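Local coordinates for sperm-specific class P protein 19 (Caenorhabditis elegans, PDB 1ROW) that is a sperm-specific member of the major sperm protein (MSP) domain family, probably with a structural role in nematode sperm, its precise function being unsettled, at residues A[8-14]-A[103-109]; A[73-79]-A[97-103]. All coordinates share one frame; numbering follows the deposited sequence.

Contact 1: residues A[8-14]-A[103-109]; sequences PACTVPA and IPMSATA
Residues 8-14 and 103-109 form a parallel beta pairing in which the short strand 10-13 lies against the C-terminal half of strand 99-108 as an outermost strand of the sheet within the chain. The short strand's N-to-C direction lies 21° from that of its neighbour, and a ladder of five backbone hydrogen bonds joins them. Cys-10 N gives to Pro-104 O (2.8 Å), and Cys-10 O then takes Ser-106 N. Val-12 repeats the pattern, its N bound to Ser-106 O (2.9 Å) and its O to Thr-108 N, before Ala-14 N closes the ladder on Thr-108 O at 2.7 Å.

The inward face carries Cys-10, Met-105, Val-12 and Ala-107. Cys-10 CB meets Met-105 CG at 4.0 Å, while the methionine's extended chain carries its end away from the short strand. Val-12 has CG1 beside the backbone N and opposite the carbonyl carbon (chi1 -69°), which leaves Val-12 CG2 facing Ala-107 CB at 4.3 Å. Ile-62 of strand 56-64 touches both Cys-10 and Met-105, and Tyr-43 touches Val-12 and Ala-107, so this face packs against the opposing layer of the MSP sandwich.

Thr-11 and Ser-106 share the outer face. Before the ladder begins, Ala-9 CB rests on Pro-104 CG at 3.8 Å. Five backbone bonds thus carry the edge strand and the side chains add small apolar contacts; one face is apolar and meets the other layer, whereas the other is polar, with Ser-106 OG held by a hydrogen bond to Glu-71.

Contact 2: residues A[73-79]-A[97-103]; sequences KLVVHFA and PAGTVTI
Between residues 73-79 and 97-103 the packing is tightest where the Phe-78 ring lies over the backbone of Gly-99. Their antiparallel strands, 70-80 and 99-108, are neighbours in the sheet. Gly-99 CA sits 4.0 Å from the ring centroid in a CH-pi contact, and Gly-99 O stands over the same face, offset toward the rim. A chi1 of 59°, which sets CG between the backbone N and carbonyl carbon, turns the ring across the neighbouring strand; a CB on residue 99 would collide with it. Further along, Phe-78 CE2 reaches Val-101 CG1 at 3.8 Å, and Val-101 CG2 presses on Val-76 CB at 3.5 Å. Replacing Phe-78 with an alanine would probably uncover the Gly-99 backbone and deprive the CG1 methyl of Val-101 of its aromatic neighbour.

The bonding is doubled at the same place. Ala-98 and Gly-99 both face Phe-78 in a classic beta bulge, and Phe-78 O accepts from Ala-98 N (2.7 Å) and Gly-99 N (3.2 Å), while Phe-78 N gives to Gly-99 O. Regular pairs follow at Val-76 with Val-101 and at Leu-74 with Ile-103, each bonded both ways.

The other face is more exposed. Apart from one close touch, His-77 ND1 to Thr-100 CG2 at 3.3 Å, its contacts are looser: Val-75 CG1 lies 4.1 Å from Thr-100 CB, and Lys-73 crosses the Thr-102 methyl before leading away. Phe-78 is thus fixed twice, by two donors on its carbonyl and by its ring on Gly-99, while on the outward face polar and aliphatic side chains meet without hydrogen bonds across the pair.

One strand, 99-108, serves both contacts: 70-80 flanks it along both halves, contact 2 taking the first, while 10-13 joins the second half on its other edge in contact 1, with Ile-103 common to the two. Contact 2 lies nearer the middle of the chain, its centre about 7 Å from the chain's centre against about 14 Å for contact 1, yet both are partly buried, with one face inward and one outward. Contact 1 closes a sheet margin through backbone bonds and mostly small side chains; contact 2 buries more surface and adds aromatic packing and a bulge. They meet where Met-105 CE packs against Leu-74 CD2, continuing the apolar layer from one pairing to the next.

Contact 1: residues A[8-14]-A[103-109]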
loop_
_atom_site.group_PDB
_atom_site.type_symbol
_atom_site.label_atom_id
_atom_site.label_comp_id
_atom_site.label_asym_id
_atom_site.label_seq_id
_atom_site.Cartn_x
_atom_site.Cartn_y
_atom_site.Cartn_z
ATOM N N PRO A 8 -0.811 -6.061 -9.164
ATOM C CA PRO A 8 -1.953 -6.195 -8.259
ATOM C C PRO A 8 -1.795 -7.320 -7.233
ATOM O O PRO A 8 -2.635 -7.478 -6.350
ATOM C CB PRO A 8 -3.104 -6.454 -9.218
ATOM C CG PRO A 8 -2.444 -7.313 -10.252
ATOM C CD PRO A 8 -1.156 -6.564 -10.507
ATOM N N ALA A 9 -0.733 -8.111 -7.363
ATOM C CA ALA A 9 -0.475 -9.201 -6.422
ATOM C C ALA A 9 1.014 -9.294 -6.117
ATOM O O ALA A 9 1.844 -8.966 -6.959
ATOM C CB ALA A 9 -0.979 -10.525 -6.984
ATOM N N CYS A 10 1.342 -9.739 -4.906
ATOM C CA CYS A 10 2.732 -9.875 -4.474
ATOM C C CYS A 10 3.123 -11.331 -4.234
ATOM O O CYS A 10 2.360 -12.097 -3.648
ATOM C CB CYS A 10 2.958 -9.077 -3.184
ATOM S SG CYS A 10 4.505 -9.478 -2.306
ATOM N N THR A 11 4.312 -11.716 -4.693
ATOM C CA THR A 11 4.810 -13.082 -4.490
ATOM C C THR A 11 6.281 -12.981 -4.114
ATOM O O THR A 11 7.109 -12.572 -4.924
ATOM C CB THR A 11 4.691 -13.952 -5.769
ATOM O OG1 THR A 11 5.486 -13.376 -6.817
ATOM C CG2 THR A 11 3.242 -14.051 -6.221
ATOM N N VAL A 12 6.611 -13.350 -2.883
ATOM C CA VAL A 12 7.993 -13.267 -2.429
ATOM C C VAL A 12 8.495 -14.561 -1.813
ATOM O O VAL A 12 7.712 -15.418 -1.409
ATOM C CB VAL A 12 8.159 -12.172 -1.365
ATOM C CG1 VAL A 12 7.973 -10.794 -1.989
ATOM C CG2 VAL A 12 7.154 -12.400 -0.238
ATOM N N PRO A 13 9.821 -14.727 -1.751
ATOM C CA PRO A 13 10.351 -15.951 -1.151
ATOM C C PRO A 13 10.069 -15.871 0.356
ATOM O O PRO A 13 10.261 -14.822 0.973
ATOM C CB PRO A 13 11.843 -15.872 -1.462
ATOM C CG PRO A 13 11.890 -15.037 -2.747
ATOM C CD PRO A 13 10.882 -13.961 -2.434
ATOM N N ALA A 14 9.597 -16.971 0.933
ATOM C CA ALA A 14 9.290 -17.022 2.353
ATOM C C ALA A 14 10.523 -16.734 3.198
ATOM O O ALA A 14 10.417 -16.179 4.292
ATOM C CB ALA A 14 8.717 -18.388 2.713
ATOM N N ILE A 103 -4.049 -6.124 -1.962
ATOM C CA ILE A 103 -2.971 -6.745 -2.720
ATOM C C ILE A 103 -2.599 -8.002 -1.944
ATOM O O ILE A 103 -2.142 -7.921 -0.796
ATOM C CB ILE A 103 -1.721 -5.827 -2.792
ATOM C CG1 ILE A 103 -2.044 -4.554 -3.573
ATOM C CG2 ILE A 103 -0.556 -6.566 -3.440
ATOM C CD1 ILE A 103 -0.870 -3.607 -3.687
ATOM N N PRO A 104 -2.832 -9.186 -2.534
ATOM C CA PRO A 104 -2.465 -10.391 -1.784
ATOM C C PRO A 104 -0.946 -10.561 -1.761
ATOM O O PRO A 104 -0.250 -10.175 -2.701
ATOM C CB PRO A 104 -3.178 -11.506 -2.551
ATOM C CG PRO A 104 -3.202 -10.992 -3.959
ATOM C CD PRO A 104 -3.564 -9.527 -3.766
ATOM N N MET A 105 -0.430 -11.113 -0.673
ATOM C CA MET A 105 1.004 -11.333 -0.557
ATOM C C MET A 105 1.241 -12.819 -0.334
ATOM O O MET A 105 0.847 -13.372 0.690
ATOM C CB MET A 105 1.584 -10.537 0.614
ATOM C CG MET A 105 1.382 -9.036 0.528
ATOM S SD MET A 105 2.211 -8.225 1.906
ATOM C CE MET A 105 2.374 -6.622 1.326
ATOM N N SER A 106 1.880 -13.468 -1.303
ATOM C CA SER A 106 2.162 -14.894 -1.203
ATOM C C SER A 106 3.635 -15.164 -0.919
ATOM O O SER A 106 4.483 -14.968 -1.785
ATOM C CB SER A 106 1.777 -15.603 -2.502
ATOM O OG SER A 106 0.391 -15.501 -2.747
ATOM N N ALA A 107 3.935 -15.599 0.302
ATOM C CA ALA A 107 5.305 -15.927 0.676
ATOM C C ALA A 107 5.407 -17.429 0.433
ATOM O O ALA A 107 4.751 -18.221 1.121
ATOM C CB ALA A 107 5.546 -15.602 2.149
ATOM N N THR A 108 6.210 -17.815 -0.557
ATOM C CA THR A 108 6.362 -19.220 -0.916
ATOM C C THR A 108 7.739 -19.793 -0.631
ATOM O O THR A 108 8.738 -19.074 -0.605
ATOM C CB THR A 108 6.049 -19.447 -2.416
ATOM O OG1 THR A 108 6.933 -18.658 -3.218
ATOM C CG2 THR A 108 4.616 -19.051 -2.724
ATOM N N ALA A 109 7.790 -21.102 -0.425
ATOM C CA ALA A 109 9.058 -21.761 -0.143
ATOM C C ALA A 109 9.889 -21.872 -1.416
ATOM O O ALA A 109 9.281 -21.885 -2.509
ATOM C CB ALA A 109 8.807 -23.143 0.440
ATOM O OXT ALA A 109 11.134 -21.957 -1.302
#

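Contact 2: residues A[73-79]-A[97-103]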
loop_
_atom_site.group_PDB
_atom_site.type_symbol
_atom_site.label_atom_id
_atom_site.label_comp_id
_atom_site.label_asym_id
_atom_site.label_seq_id
_atom_site.Cartn_x
_atom_site.Cartn_y
_atom_site.Cartn_z
ATOM N N LYS A 73 -2.281 -10.463 3.358
ATOM C CA LYS A 73 -2.907 -9.404 2.577
ATOM C C LYS A 73 -2.426 -8.022 2.953
ATOM O O LYS A 73 -2.156 -7.736 4.123
ATOM C CB LYS A 73 -4.435 -9.437 2.744
ATOM C CG LYS A 73 -5.100 -10.732 2.297
ATOM C CD LYS A 73 -6.613 -10.651 2.430
ATOM C CE LYS A 73 -7.276 -11.904 1.878
ATOM N NZ LYS A 73 -8.758 -11.788 1.907
ATOM N N LEU A 74 -2.324 -7.167 1.945
ATOM C CA LEU A 74 -1.922 -5.790 2.142
ATOM C C LEU A 74 -3.161 -4.992 1.774
ATOM O O LEU A 74 -3.622 -5.033 0.635
ATOM C CB LEU A 74 -0.762 -5.428 1.216
ATOM C CG LEU A 74 -0.033 -4.119 1.519
ATOM C CD1 LEU A 74 0.638 -4.209 2.891
ATOM C CD2 LEU A 74 0.999 -3.853 0.434
ATOM N N VAL A 75 -3.722 -4.290 2.748
ATOM C CA VAL A 75 -4.919 -3.506 2.501
ATOM C C VAL A 75 -4.587 -2.029 2.403
ATOM O O VAL A 75 -3.972 -1.443 3.305
ATOM C CB VAL A 75 -5.966 -3.720 3.611
ATOM C CG1 VAL A 75 -7.228 -2.928 3.300
ATOM C CG2 VAL A 75 -6.287 -5.203 3.731
ATOM N N VAL A 76 -4.998 -1.433 1.294
ATOM C CA VAL A 76 -4.759 -0.028 1.054
ATOM C C VAL A 76 -6.060 0.757 1.195
ATOM O O VAL A 76 -6.973 0.632 0.379
ATOM C CB VAL A 76 -4.162 0.192 -0.350
ATOM C CG1 VAL A 76 -3.814 1.658 -0.537
ATOM C CG2 VAL A 76 -2.915 -0.673 -0.528
ATOM N N HIS A 77 -6.146 1.540 2.263
ATOM C CA HIS A 77 -7.311 2.374 2.538
ATOM C C HIS A 77 -7.035 3.731 1.896
ATOM O O HIS A 77 -5.974 4.322 2.116
ATOM C CB HIS A 77 -7.487 2.529 4.054
ATOM C CG HIS A 77 -7.746 1.235 4.763
ATOM N ND1 HIS A 77 -9.016 0.743 4.970
ATOM C CD2 HIS A 77 -6.898 0.297 5.247
ATOM C CE1 HIS A 77 -8.941 -0.443 5.546
ATOM N NE2 HIS A 77 -7.666 -0.737 5.724
ATOM N N PHE A 78 -7.976 4.229 1.102
ATOM C CA PHE A 78 -7.766 5.507 0.437
ATOM C C PHE A 78 -8.981 6.421 0.475
ATOM O O PHE A 78 -10.096 5.997 0.788
ATOM C CB PHE A 78 -7.353 5.268 -1.018
ATOM C CG PHE A 78 -8.360 4.492 -1.801
ATOM C CD1 PHE A 78 -9.465 5.127 -2.360
ATOM C CD2 PHE A 78 -8.231 3.115 -1.947
ATOM C CE1 PHE A 78 -10.431 4.401 -3.056
ATOM C CE2 PHE A 78 -9.190 2.376 -2.640
ATOM C CZ PHE A 78 -10.291 3.019 -3.194
ATOM N N ALA A 79 -8.745 7.684 0.140
ATOM C CA ALA A 79 -9.794 8.687 0.119
ATOM C C ALA A 79 -9.328 9.933 -0.611
ATOM O O ALA A 79 -8.142 10.109 -0.892
ATOM C CB ALA A 79 -10.204 9.056 1.548
ATOM N N PRO A 97 -11.806 6.741 5.270
ATOM C CA PRO A 97 -11.519 6.138 3.964
ATOM C C PRO A 97 -12.759 6.006 3.079
ATOM O O PRO A 97 -13.855 5.733 3.571
ATOM C CB PRO A 97 -10.931 4.784 4.341
ATOM C CG PRO A 97 -10.206 5.085 5.618
ATOM C CD PRO A 97 -11.195 5.959 6.360
ATOM N N ALA A 98 -12.589 6.203 1.775
ATOM C CA ALA A 98 -13.715 6.087 0.848
ATOM C C ALA A 98 -13.755 4.696 0.228
ATOM O O ALA A 98 -14.814 4.223 -0.180
ATOM C CB ALA A 98 -13.614 7.143 -0.250
ATOM N N GLY A 99 -12.594 4.050 0.152
ATOM C CA GLY A 99 -12.524 2.719 -0.423
ATOM C C GLY A 99 -11.223 2.008 -0.103
ATOM O O GLY A 99 -10.312 2.588 0.491
ATOM N N THR A 100 -11.132 0.738 -0.482
ATOM C CA THR A 100 -9.922 -0.032 -0.231
ATOM C C THR A 100 -9.619 -0.999 -1.369
ATOM O O THR A 100 -10.530 -1.516 -2.018
ATOM C CB THR A 100 -10.026 -0.877 1.067
ATOM O OG1 THR A 100 -10.836 -2.033 0.819
ATOM C CG2 THR A 100 -10.655 -0.065 2.203
ATOM N N VAL A 101 -8.331 -1.221 -1.610
ATOM C CA VAL A 101 -7.882 -2.174 -2.616
ATOM C C VAL A 101 -6.947 -3.120 -1.877
ATOM O O VAL A 101 -6.108 -2.686 -1.086
ATOM C CB VAL A 101 -7.123 -1.506 -3.785
ATOM C CG1 VAL A 101 -8.087 -0.702 -4.633
ATOM C CG2 VAL A 101 -6.014 -0.628 -3.257
ATOM N N THR A 102 -7.106 -4.414 -2.117
ATOM C CA THR A 102 -6.284 -5.406 -1.446
ATOM C C THR A 102 -5.305 -6.082 -2.391
ATOM O O THR A 102 -5.675 -6.525 -3.482
ATOM C CB THR A 102 -7.166 -6.469 -0.776
ATOM O OG1 THR A 102 -7.995 -5.836 0.207
ATOM C CG2 THR A 102 -6.315 -7.533 -0.103
ATOM N N ILE A 103 -4.049 -6.124 -1.962
ATOM C CA ILE A 103 -2.971 -6.745 -2.720
ATOM C C ILE A 103 -2.599 -8.002 -1.944
ATOM O O ILE A 103 -2.142 -7.921 -0.796
ATOM C CB ILE A 103 -1.721 -5.827 -2.792
ATOM C CG1 ILE A 103 -2.044 -4.554 -3.573
ATOM C CG2 ILE A 103 -0.556 -6.566 -3.440
ATOM C CD1 ILE A 103 -0.870 -3.607 -3.687
#